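Local atomic coordinates of lectin 2 (Agrocybe aegerita, PDB entry 4TQJ), a protein that binds glycans that carry N-acetylglucosamine at their non-reducing end, acting as a fungal lectin built on a beta-propeller. Residues V22-D27 with H59-A64; L310-G313 with F317-A320; A121-T126 with S198-D203; V342-L345 with A351-I354; G221-G226 with G250-L255. The protein carries 1 engineered substitution. All blocks are in the same frame, centred on the assembly; numbering follows the deposited sequence.

Contact 1. Residues V22-D27 with H59-A64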
# COMPACT_ATOMS: atom_id res chain seq x y z
N VAL A 22 -5.69 11.51 -5.73
CA VAL A 22 -6.98 11.73 -5.10
C VAL A 22 -7.58 12.98 -5.71
O VAL A 22 -7.00 14.07 -5.63
CB VAL A 22 -6.87 11.82 -3.57
CG1 VAL A 22 -8.19 12.25 -2.94
CG2 VAL A 22 -6.39 10.49 -2.99
N GLY A 23 -8.73 12.82 -6.36
CA GLY A 23 -9.39 13.94 -6.99
C GLY A 23 -10.73 14.24 -6.36
O GLY A 23 -11.56 13.34 -6.19
N PHE A 24 -10.94 15.50 -5.98
CA PHE A 24 -12.28 15.94 -5.62
C PHE A 24 -12.93 16.47 -6.89
O PHE A 24 -12.81 17.64 -7.21
CB PHE A 24 -12.23 17.01 -4.53
CG PHE A 24 -11.71 16.50 -3.22
CD1 PHE A 24 -12.58 16.02 -2.25
CD2 PHE A 24 -10.35 16.46 -2.98
CE1 PHE A 24 -12.10 15.54 -1.03
CE2 PHE A 24 -9.85 15.98 -1.78
CZ PHE A 24 -10.73 15.52 -0.80
N GLY A 25 -13.57 15.57 -7.63
CA GLY A 25 -14.14 15.91 -8.92
C GLY A 25 -15.49 16.58 -8.76
O GLY A 25 -15.92 16.85 -7.63
N LEU A 26 -16.16 16.82 -9.88
CA LEU A 26 -17.45 17.51 -9.85
C LEU A 26 -18.55 16.67 -9.19
O LEU A 26 -19.46 17.21 -8.57
CB LEU A 26 -17.88 17.86 -11.27
CG LEU A 26 -16.94 18.81 -12.01
CD1 LEU A 26 -17.34 18.93 -13.50
CD2 LEU A 26 -16.90 20.18 -11.31
N ASP A 27 -18.45 15.35 -9.31
CA ASP A 27 -19.52 14.47 -8.85
C ASP A 27 -19.12 13.66 -7.62
O ASP A 27 -19.87 12.77 -7.18
CB ASP A 27 -19.98 13.54 -9.97
CG ASP A 27 -20.42 14.29 -11.23
OD1 ASP A 27 -20.99 15.40 -11.14
OD2 ASP A 27 -20.21 13.75 -12.33
N HIS A 59 -14.48 26.09 1.14
CA HIS A 59 -14.17 24.86 1.85
C HIS A 59 -12.77 24.36 1.57
O HIS A 59 -12.14 24.74 0.59
CB HIS A 59 -15.20 23.79 1.50
CG HIS A 59 -16.61 24.27 1.57
ND1 HIS A 59 -17.43 24.36 0.46
CD2 HIS A 59 -17.35 24.72 2.62
CE1 HIS A 59 -18.61 24.83 0.82
NE2 HIS A 59 -18.59 25.06 2.12
N VAL A 60 -12.31 23.48 2.45
CA VAL A 60 -10.99 22.87 2.38
C VAL A 60 -11.16 21.36 2.31
O VAL A 60 -11.88 20.76 3.12
CB VAL A 60 -10.15 23.27 3.62
CG1 VAL A 60 -8.83 22.53 3.67
CG2 VAL A 60 -9.90 24.77 3.62
N ARG A 61 -10.51 20.73 1.32
CA ARG A 61 -10.64 19.28 1.15
C ARG A 61 -9.28 18.58 1.07
O ARG A 61 -8.46 18.88 0.19
CB ARG A 61 -11.49 18.98 -0.09
CG ARG A 61 -12.98 19.23 0.13
CD ARG A 61 -13.75 19.29 -1.18
NE ARG A 61 -13.54 20.55 -1.88
CZ ARG A 61 -14.06 20.84 -3.07
NH1 ARG A 61 -14.84 19.95 -3.68
NH2 ARG A 61 -13.81 22.01 -3.64
N LEU A 62 -9.05 17.64 1.99
CA LEU A 62 -7.73 17.04 2.18
C LEU A 62 -7.81 15.52 2.38
O LEU A 62 -8.89 14.95 2.38
CB LEU A 62 -7.02 17.69 3.37
CG LEU A 62 -6.80 19.21 3.32
CD1 LEU A 62 -6.37 19.74 4.68
CD2 LEU A 62 -5.80 19.61 2.24
N ILE A 63 -6.65 14.89 2.55
CA ILE A 63 -6.53 13.48 2.91
C ILE A 63 -5.60 13.37 4.10
O ILE A 63 -4.51 13.94 4.09
CB ILE A 63 -5.91 12.64 1.78
CG1 ILE A 63 -6.76 12.70 0.52
CG2 ILE A 63 -5.75 11.19 2.23
CD1 ILE A 63 -7.78 11.59 0.47
N ALA A 64 -6.03 12.67 5.14
CA ALA A 64 -5.14 12.38 6.26
C ALA A 64 -5.61 11.16 7.04
O ALA A 64 -6.77 10.76 6.94
CB ALA A 64 -5.03 13.60 7.18
O HOH W 1 -15.46 19.47 -6.66
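V22 and F24 face I63 and R61 across two strands that run nearly antiparallel, 154° between their directions, yet belong to different sheets. The axes of strand 22-25 and strand 60-64 come no closer than 8.8 Å, too wide for backbone pairing, so side chains do the joining. F24 and R61 lie alongside with their tips pointing opposite ways. The arginine lays its aliphatic stem over one face of the phenyl ring, with R61 CB 3.5 Å from the centroid of the F24 ring and only 10° off its normal, a clear CH-pi contact; R61 CD follows at 3.6 Å from F24 CD1. In the plane of the same ring, at its edge, L62 O lies 3.7 Å from F24 CZ. Beyond a bend at chi3 the guanidinium ends near F24 CB, where R61 NH1 is bonded to F47 O and also gives a hydrogen bond to a water, 3.1 Å away, that is also hydrogen-bonded to G25 O. Beside this pair, V22 and I63 meet tip to tip, tightly, with V22 CG1 3.5 Å from I63 CD1. In propeller terms this is packing between blades. Strand 20-25 pairs with C-terminal strand 395-399, the ring closure familiar in such folds; W397 and V395 cover F24, W397 NE1 binds R61 O, and I74 of strand 73-77 touches both F24 and I63.

Contact 2. Residues L310-G313 with F317-A320; sequences LNNG and FQSA
N311 turns its CG anti to the backbone N (chi1 -168°), which carries the amide across one face of F317, whose own CG stands anti to the carbonyl carbon. Amide and ring are not parallel; their planes lie 39° apart, and the overlap is offset toward the rim, with N311 ND2 3.6 Å from F317 CZ and N311 CB 3.6 Å from F317 CE1. The backbones of N311 and F317 form a single bridge, whose bond runs from Q318 N to L310 O at 2.9 Å. The same oxygen also receives a CA-H...O contact from F317. One residue further along each segment, a bend at chi2 folds Q318 back toward N312, and their amide planes stand 76° apart. Q318 NE2 donates to N312 OD1 at 2.8 Å in a fairly straight bond, with the acceptor near the plane of the glutamine amide. Two waters add to the seam: one accepts from L310 N and donates to S319 O, while the other accepts from N312 ND2 and donates to F317 O over a long 3.3 Å. N311 OD1 meanwhile takes G313 N at 2.6 Å, closing an Asx turn, and accepts from G315 N as well. This is the loop between strands 306-309 and 321-324 of a propeller blade. With its ND2 bonded to L235 O and G296 O, the buried amide of N311 has two bonds at each end, which should fix its rotation and hold its flat group against F317.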
# COMPACT_ATOMS: atom_id res chain seq x y z
N LEU A 310 20.61 19.42 -8.95
CA LEU A 310 20.80 18.39 -7.94
C LEU A 310 21.68 18.83 -6.78
O LEU A 310 22.73 19.45 -6.97
CB LEU A 310 21.38 17.12 -8.57
CG LEU A 310 20.52 16.45 -9.64
CD1 LEU A 310 21.27 15.26 -10.23
CD2 LEU A 310 19.14 16.03 -9.08
N ASN A 311 21.22 18.50 -5.58
CA ASN A 311 21.91 18.74 -4.32
C ASN A 311 23.13 17.83 -4.24
O ASN A 311 23.02 16.63 -4.52
CB ASN A 311 20.94 18.42 -3.18
CG ASN A 311 21.43 18.89 -1.82
OD1 ASN A 311 22.61 18.85 -1.51
ND2 ASN A 311 20.48 19.33 -0.98
N ASN A 312 24.28 18.38 -3.88
CA ASN A 312 25.50 17.58 -3.77
C ASN A 312 25.39 16.65 -2.55
O ASN A 312 26.14 15.68 -2.40
CB ASN A 312 26.75 18.49 -3.67
CG ASN A 312 27.06 19.19 -4.99
OD1 ASN A 312 27.04 18.56 -6.05
ND2 ASN A 312 27.34 20.50 -4.93
N GLY A 313 24.43 16.96 -1.68
CA GLY A 313 24.19 16.18 -0.48
C GLY A 313 24.40 16.99 0.79
O GLY A 313 24.09 16.52 1.88
N PHE A 317 24.73 22.81 -4.46
CA PHE A 317 24.05 22.27 -5.63
C PHE A 317 24.91 22.34 -6.90
O PHE A 317 25.72 23.25 -7.07
CB PHE A 317 22.75 23.05 -5.88
CG PHE A 317 21.67 22.77 -4.88
CD1 PHE A 317 20.63 21.90 -5.18
CD2 PHE A 317 21.69 23.38 -3.62
CE1 PHE A 317 19.61 21.63 -4.25
CE2 PHE A 317 20.69 23.12 -2.69
CZ PHE A 317 19.65 22.25 -3.00
N GLN A 318 24.68 21.38 -7.78
CA GLN A 318 25.16 21.43 -9.15
C GLN A 318 24.35 22.47 -9.93
O GLN A 318 23.29 22.91 -9.49
CB GLN A 318 24.98 20.05 -9.82
CG GLN A 318 25.86 18.96 -9.24
CD GLN A 318 27.32 19.19 -9.57
OE1 GLN A 318 27.66 19.61 -10.68
NE2 GLN A 318 28.20 18.94 -8.60
N SER A 319 24.86 22.83 -11.10
CA SER A 319 24.13 23.72 -12.00
C SER A 319 22.80 23.12 -12.48
O SER A 319 22.62 21.90 -12.53
CB SER A 319 25.00 24.07 -13.22
OG SER A 319 26.10 24.86 -12.82
N ALA A 320 21.87 23.99 -12.82
CA ALA A 320 20.60 23.57 -13.36
C ALA A 320 20.81 23.11 -14.79
O ALA A 320 21.57 23.72 -15.52
CB ALA A 320 19.63 24.72 -13.31
O HOH W 2 22.06 19.36 -11.61
O HOH W 3 28.67 21.83 -7.10

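Contact 3. Residues A121-T126 with S198-D203; sequences ADIRKT and SRNNGD. Engineered in segment 121-126: T126 (natural residue Ile).
I123 and R124 meet N200 and G202 where loops of two consecutive beta-propeller blades come together, the first following strand 117-121 and the second following strand 195-198. Along the first loop, A121 O takes a weak bond from I123 N, so that D122 is the centre of an inverse gamma turn. D122 also starts a type I beta turn that ends at K125. Its carboxylate reaches forward over that turn: D122 OD1 uses its syn lone pair to accept from T126 N at 2.7 Å, while OD2 binds G127 N. I123 then provides the direct link to the neighbouring blade. Its carbonyl oxygen accepts from N200 ND2 at 2.8 Å, the donor lying in the carbonyl plane on a lone pair. The oxygen itself is tilted 19° from the amide plane of N200. I123 CB packs 3.7 Å from N200 ND2. The asparagine can reach across because its CG is anti to the backbone N (chi1 -176°), and the opposite end of its amide is in use too, since N200 OD1 accepts from G202 N at 2.8 Å and forms an Asx turn. A second bond, from ND2 to L185 O, ties the amide to its own blade. R124 sends its side chain elsewhere, to a salt bridge with D130, and contributes its backbone here. T126, an engineered residue, keeps OG1 near one face of that guanidinium. Between the two backbones a single water donates both ways, to G202 O at 2.9 Å and to R124 O at 3.1 Å.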
# COMPACT_ATOMS: atom_id res chain seq x y z
N ALA A 121 -2.42 17.31 10.77
CA ALA A 121 -1.06 16.89 11.09
C ALA A 121 -0.97 16.18 12.44
O ALA A 121 -1.64 16.56 13.39
CB ALA A 121 -0.12 18.11 11.07
N ASP A 122 -0.11 15.17 12.51
CA ASP A 122 0.15 14.44 13.74
C ASP A 122 1.17 15.19 14.58
O ASP A 122 2.30 14.76 14.73
CB ASP A 122 0.67 13.05 13.40
CG ASP A 122 0.88 12.17 14.63
OD1 ASP A 122 0.45 12.55 15.74
OD2 ASP A 122 1.47 11.08 14.46
N ILE A 123 0.76 16.33 15.12
CA ILE A 123 1.68 17.20 15.84
C ILE A 123 2.11 16.63 17.19
O ILE A 123 3.07 17.10 17.79
CB ILE A 123 1.10 18.60 16.03
CG1 ILE A 123 -0.34 18.51 16.52
CG2 ILE A 123 1.10 19.38 14.71
CD1 ILE A 123 -1.03 19.84 16.49
N ARG A 124 1.39 15.61 17.66
CA ARG A 124 1.73 14.97 18.94
C ARG A 124 2.42 13.62 18.77
O ARG A 124 2.74 12.94 19.75
CB ARG A 124 0.48 14.84 19.82
CG ARG A 124 -0.04 16.18 20.35
CD ARG A 124 -1.34 16.03 21.15
NE ARG A 124 -2.42 15.52 20.31
CZ ARG A 124 -3.14 14.44 20.59
NH1 ARG A 124 -2.92 13.75 21.71
NH2 ARG A 124 -4.10 14.05 19.75
N LYS A 125 2.67 13.25 17.52
CA LYS A 125 3.26 11.96 17.17
C LYS A 125 2.53 10.77 17.78
O LYS A 125 3.15 9.89 18.37
CB LYS A 125 4.76 11.91 17.54
CG LYS A 125 5.62 12.80 16.66
CD LYS A 125 6.65 11.99 15.88
CE LYS A 125 7.79 11.51 16.78
NZ LYS A 125 8.74 10.64 16.03
N THR A 126 1.21 10.72 17.62
CA THR A 126 0.43 9.59 18.12
C THR A 126 -0.08 8.67 17.00
O THR A 126 -0.74 7.67 17.27
CB THR A 126 -0.74 10.03 19.03
OG1 THR A 126 -1.63 10.90 18.31
CG2 THR A 126 -0.22 10.75 20.25
N SER A 198 8.07 28.52 15.94
CA SER A 198 7.53 28.13 17.24
C SER A 198 7.73 26.65 17.41
O SER A 198 7.14 25.85 16.68
CB SER A 198 6.05 28.44 17.36
OG SER A 198 5.86 29.80 17.67
N ARG A 199 8.56 26.29 18.38
CA ARG A 199 8.95 24.90 18.58
C ARG A 199 7.77 24.11 19.11
O ARG A 199 7.09 24.53 20.04
CB ARG A 199 10.09 24.80 19.60
CG ARG A 199 11.11 25.91 19.49
CD ARG A 199 12.03 25.96 20.71
NE ARG A 199 13.05 24.91 20.64
CZ ARG A 199 14.18 25.02 19.95
NH1 ARG A 199 14.44 26.14 19.28
NH2 ARG A 199 15.05 24.02 19.94
N ASN A 200 7.56 22.95 18.51
CA ASN A 200 6.61 21.98 19.02
C ASN A 200 7.27 21.27 20.19
O ASN A 200 8.29 20.61 20.02
CB ASN A 200 6.25 20.99 17.92
CG ASN A 200 5.20 19.99 18.35
OD1 ASN A 200 5.12 19.60 19.51
ND2 ASN A 200 4.40 19.56 17.40
N ASN A 201 6.72 21.42 21.39
CA ASN A 201 7.35 20.85 22.57
C ASN A 201 7.26 19.33 22.64
O ASN A 201 8.10 18.69 23.26
CB ASN A 201 6.80 21.50 23.85
CG ASN A 201 7.31 22.92 24.03
OD1 ASN A 201 8.51 23.18 23.88
ND2 ASN A 201 6.41 23.84 24.32
N GLY A 202 6.25 18.77 21.97
CA GLY A 202 6.02 17.34 21.97
C GLY A 202 4.69 16.97 22.60
O GLY A 202 4.11 15.92 22.30
N ASP A 203 4.19 17.86 23.44
CA ASP A 203 3.06 17.56 24.32
C ASP A 203 1.79 18.33 23.97
O ASP A 203 0.94 18.55 24.84
CB ASP A 203 3.45 17.88 25.76
CG ASP A 203 4.02 19.27 25.91
OD1 ASP A 203 3.59 20.17 25.15
OD2 ASP A 203 4.91 19.48 26.76
O HOH W 4 5.20 13.32 21.68

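Contact 4. Residues V342-L345 with A351-I354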
# COMPACT_ATOMS: atom_id res chain seq x y z
N VAL A 342 5.57 16.55 -8.63
CA VAL A 342 6.88 15.91 -8.57
C VAL A 342 6.87 15.01 -7.34
O VAL A 342 7.03 15.48 -6.21
CB VAL A 342 8.01 16.95 -8.50
CG1 VAL A 342 9.37 16.26 -8.57
CG2 VAL A 342 7.85 18.01 -9.62
N VAL A 343 6.65 13.72 -7.56
CA VAL A 343 6.47 12.74 -6.48
C VAL A 343 6.96 11.36 -6.92
O VAL A 343 6.95 11.04 -8.09
CB VAL A 343 4.98 12.61 -6.05
CG1 VAL A 343 4.47 13.89 -5.38
CG2 VAL A 343 4.10 12.22 -7.22
N ASP A 344 7.35 10.52 -5.96
CA ASP A 344 7.76 9.16 -6.28
C ASP A 344 6.50 8.34 -6.58
O ASP A 344 5.59 8.25 -5.76
CB ASP A 344 8.53 8.55 -5.11
CG ASP A 344 9.23 7.25 -5.47
OD1 ASP A 344 9.38 6.99 -6.69
OD2 ASP A 344 9.64 6.50 -4.54
N LEU A 345 6.46 7.78 -7.78
CA LEU A 345 5.38 6.89 -8.18
C LEU A 345 5.82 5.43 -8.18
O LEU A 345 4.99 4.53 -8.38
CB LEU A 345 4.89 7.25 -9.58
CG LEU A 345 4.30 8.63 -9.75
CD1 LEU A 345 4.12 8.95 -11.26
CD2 LEU A 345 2.99 8.71 -9.00
N ALA A 351 12.04 11.13 -7.21
CA ALA A 351 10.73 11.64 -7.60
C ALA A 351 10.50 11.60 -9.10
O ALA A 351 11.38 11.90 -9.90
CB ALA A 351 10.48 13.03 -7.05
N ASP A 352 9.28 11.23 -9.47
CA ASP A 352 8.92 11.17 -10.86
C ASP A 352 8.06 12.39 -11.18
O ASP A 352 7.73 13.19 -10.28
CB ASP A 352 8.16 9.87 -11.14
CG ASP A 352 8.90 8.66 -10.59
OD1 ASP A 352 9.98 8.36 -11.12
OD2 ASP A 352 8.43 8.04 -9.60
N ILE A 353 7.69 12.53 -12.45
CA ILE A 353 6.92 13.68 -12.86
C ILE A 353 5.64 13.24 -13.52
O ILE A 353 5.65 12.41 -14.44
CB ILE A 353 7.73 14.59 -13.81
CG1 ILE A 353 8.73 15.43 -13.00
CG2 ILE A 353 6.80 15.48 -14.63
CD1 ILE A 353 9.93 15.91 -13.79
N ILE A 354 4.52 13.77 -13.03
CA ILE A 354 3.23 13.46 -13.62
C ILE A 354 2.48 14.77 -13.86
O ILE A 354 2.52 15.69 -13.03
CB ILE A 354 2.39 12.50 -12.74
CG1 ILE A 354 1.00 12.27 -13.36
CG2 ILE A 354 2.23 13.06 -11.34
CD1 ILE A 354 0.18 11.18 -12.67
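D344 and D352 bring two carboxylates together at oblique incidence, their planes 44° apart and D344 OD1 only 3.2 Å from D352 OD2. As carboxylate oxygens both are acceptors, so the approach sets like charges close together; backbone N-H groups probably offset some of the crowding. D352 OD2 accepts from L345 N at 2.7 Å through its anti lone pair, almost straight at 171°, and D352 OD1 takes N366 N. D344 is held similarly, OD1 by T346 N and OD2 by G349 N and G17 N. Such a cluster, with D348 also close to D344, would probably raise the pKa of one of its members. Behind it the hairpin begins. V343 and D352 form an antiparallel hydrogen-bonded pair, with V343 N 3.0 Å from D352 O and D352 N 2.7 Å from V343 O; the latter donor stands 61° above the carbonyl plane. V342 and I353 make the neighbouring non-hydrogen-bonded pair. On their side of the sheet V342 CG1 rests 3.7 Å from A351 CB, while V342 CG2 meets I353 CG1 at 4.3 Å. L345 reaches round to I354 from beyond the paired strands. This hairpin forms the first two strands of a propeller blade. V342 packs on F286 and A288 of strand 285-288 and on V299 and F301 of strand 297-301, both in the adjoining blade, whereas strand 361-364 continues the sheet beyond strand 352-356, its V363 touching L345.

Contact 5. Residues G221-G226 with G250-L255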
# COMPACT_ATOMS: atom_id res chain seq x y z
N GLY A 221 14.64 41.44 2.38
CA GLY A 221 15.14 40.78 1.19
C GLY A 221 14.18 40.90 0.02
O GLY A 221 14.48 40.42 -1.08
N GLY A 222 13.04 41.54 0.26
CA GLY A 222 12.08 41.82 -0.80
C GLY A 222 11.38 40.59 -1.38
O GLY A 222 11.00 40.57 -2.55
N TRP A 223 11.22 39.55 -0.57
CA TRP A 223 10.58 38.30 -1.02
C TRP A 223 9.06 38.45 -1.17
O TRP A 223 8.36 38.67 -0.19
CB TRP A 223 10.91 37.18 -0.02
CG TRP A 223 12.37 36.84 -0.04
CD1 TRP A 223 13.39 37.52 0.57
CD2 TRP A 223 12.97 35.75 -0.75
NE1 TRP A 223 14.60 36.92 0.28
CE2 TRP A 223 14.37 35.83 -0.53
CE3 TRP A 223 12.48 34.72 -1.55
CZ2 TRP A 223 15.27 34.91 -1.08
CZ3 TRP A 223 13.37 33.81 -2.10
CH2 TRP A 223 14.75 33.92 -1.87
N LYS A 224 8.54 38.32 -2.39
CA LYS A 224 7.09 38.49 -2.60
C LYS A 224 6.34 37.18 -2.85
O LYS A 224 6.84 36.27 -3.52
CB LYS A 224 6.81 39.46 -3.74
CG LYS A 224 7.46 40.83 -3.61
CD LYS A 224 7.07 41.65 -4.83
CE LYS A 224 7.97 42.86 -5.05
NZ LYS A 224 7.66 43.53 -6.35
N ILE A 225 5.12 37.11 -2.31
CA ILE A 225 4.28 35.92 -2.44
C ILE A 225 4.16 35.38 -3.89
O ILE A 225 4.29 34.19 -4.14
CB ILE A 225 2.89 36.13 -1.80
CG1 ILE A 225 3.04 36.23 -0.28
CG2 ILE A 225 1.95 34.97 -2.15
CD1 ILE A 225 3.61 34.94 0.35
N GLY A 226 3.93 36.23 -4.87
CA GLY A 226 3.81 35.59 -6.18
C GLY A 226 5.14 35.00 -6.65
O GLY A 226 5.37 33.79 -6.85
N GLY A 250 18.53 34.02 -8.22
CA GLY A 250 18.55 32.55 -8.22
C GLY A 250 17.99 31.96 -6.94
O GLY A 250 17.12 32.57 -6.33
N CYS A 251 18.47 30.78 -6.54
CA CYS A 251 18.02 30.14 -5.30
C CYS A 251 18.95 30.42 -4.13
O CYS A 251 20.17 30.18 -4.20
CB CYS A 251 17.90 28.62 -5.47
SG CYS A 251 16.82 28.11 -6.80
N TRP A 252 18.35 30.91 -3.05
CA TRP A 252 19.05 31.24 -1.82
C TRP A 252 18.68 30.21 -0.75
O TRP A 252 17.50 29.89 -0.60
CB TRP A 252 18.57 32.60 -1.34
CG TRP A 252 19.06 33.72 -2.21
CD1 TRP A 252 18.44 34.25 -3.31
CD2 TRP A 252 20.27 34.46 -2.03
NE1 TRP A 252 19.20 35.26 -3.84
CE2 TRP A 252 20.33 35.42 -3.07
CE3 TRP A 252 21.31 34.40 -1.10
CZ2 TRP A 252 21.40 36.31 -3.20
CZ3 TRP A 252 22.38 35.28 -1.24
CH2 TRP A 252 22.41 36.23 -2.27
N VAL A 253 19.66 29.70 -0.00
CA VAL A 253 19.34 28.87 1.14
C VAL A 253 20.03 29.27 2.45
O VAL A 253 21.10 29.89 2.45
CB VAL A 253 19.51 27.32 0.88
CG1 VAL A 253 19.57 26.99 -0.60
CG2 VAL A 253 20.69 26.77 1.64
N ALA A 254 19.37 28.92 3.54
CA ALA A 254 19.95 29.02 4.87
C ALA A 254 19.78 27.66 5.53
O ALA A 254 18.66 27.15 5.66
CB ALA A 254 19.25 30.09 5.67
N LEU A 255 20.90 27.08 5.96
CA LEU A 255 20.89 25.72 6.48
C LEU A 255 20.64 25.67 7.99
O LEU A 255 21.17 26.47 8.77
CB LEU A 255 22.17 25.00 6.10
CG LEU A 255 22.53 24.84 4.61
CD1 LEU A 255 23.94 24.29 4.50
CD2 LEU A 255 21.53 23.95 3.87
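W223 and W252 carry this contact between them, two indoles that meet with their planes 82° apart. The six-membered ring of W223 and the five-membered ring of W252 have centroids 5.8 Å apart. The touching is done by the CZ2-CH2 bond of the W223 benzo ring. W223 CZ2 comes 3.9 Å from W252 CD1, and W223 CH2 lies 4.0 Å from the same atom. Both benzo carbons also reach the base of the other side chain, with W223 CZ2 4.0 Å from W252 CB. Both side chains leave their backbones toward the other segment, and from CB each indole takes the same first turn, with CG anti to the carbonyl carbon and beside the backbone N, chi1 being -67° for W223 and -70° for W252. The setting is the junction of two beta-propeller blades: W223 belongs to the connection between strand 210-213 of one blade and strand 230-233 of the next, whereas W252 sits on strand 251-254, within that second blade. C251 and V253, flanking W252 in the strand, point away from the loop, so W252 alone of these three turns to meet W223. The pyrrole side of W223 is tied down separately, NE1 being hydrogen-bonded to N215 OD1, and its ring also meets that of F216 and touches R230. The glycine G221 passes close by, its CA 4.0 Å from W223 NE1. W252, partly exposed, rests on V265 and on L267 of strand 266-269.

The five contacts sample different levels of one propeller. Contact 4 lies within a blade hairpin and contact 2 in the loop between the third and fourth strands of the preceding blade; their nearest atoms are about 9 Å apart. Contacts 1, 3 and 5 join neighbouring blades. Contacts 2 and 5 are close, about 5 Å between nearest atoms and about 18 Å between centres, as are contacts 1 and 3, about 6 Å at their nearest atoms. Contacts 1 and 2, by contrast, lie on opposite sides of the chain's centre, about 35 Å between centres. N311 of contact 2 and N200 of contact 3 play matching parts, each closing an Asx turn while its ND2 reaches a backbone oxygen of the preceding blade.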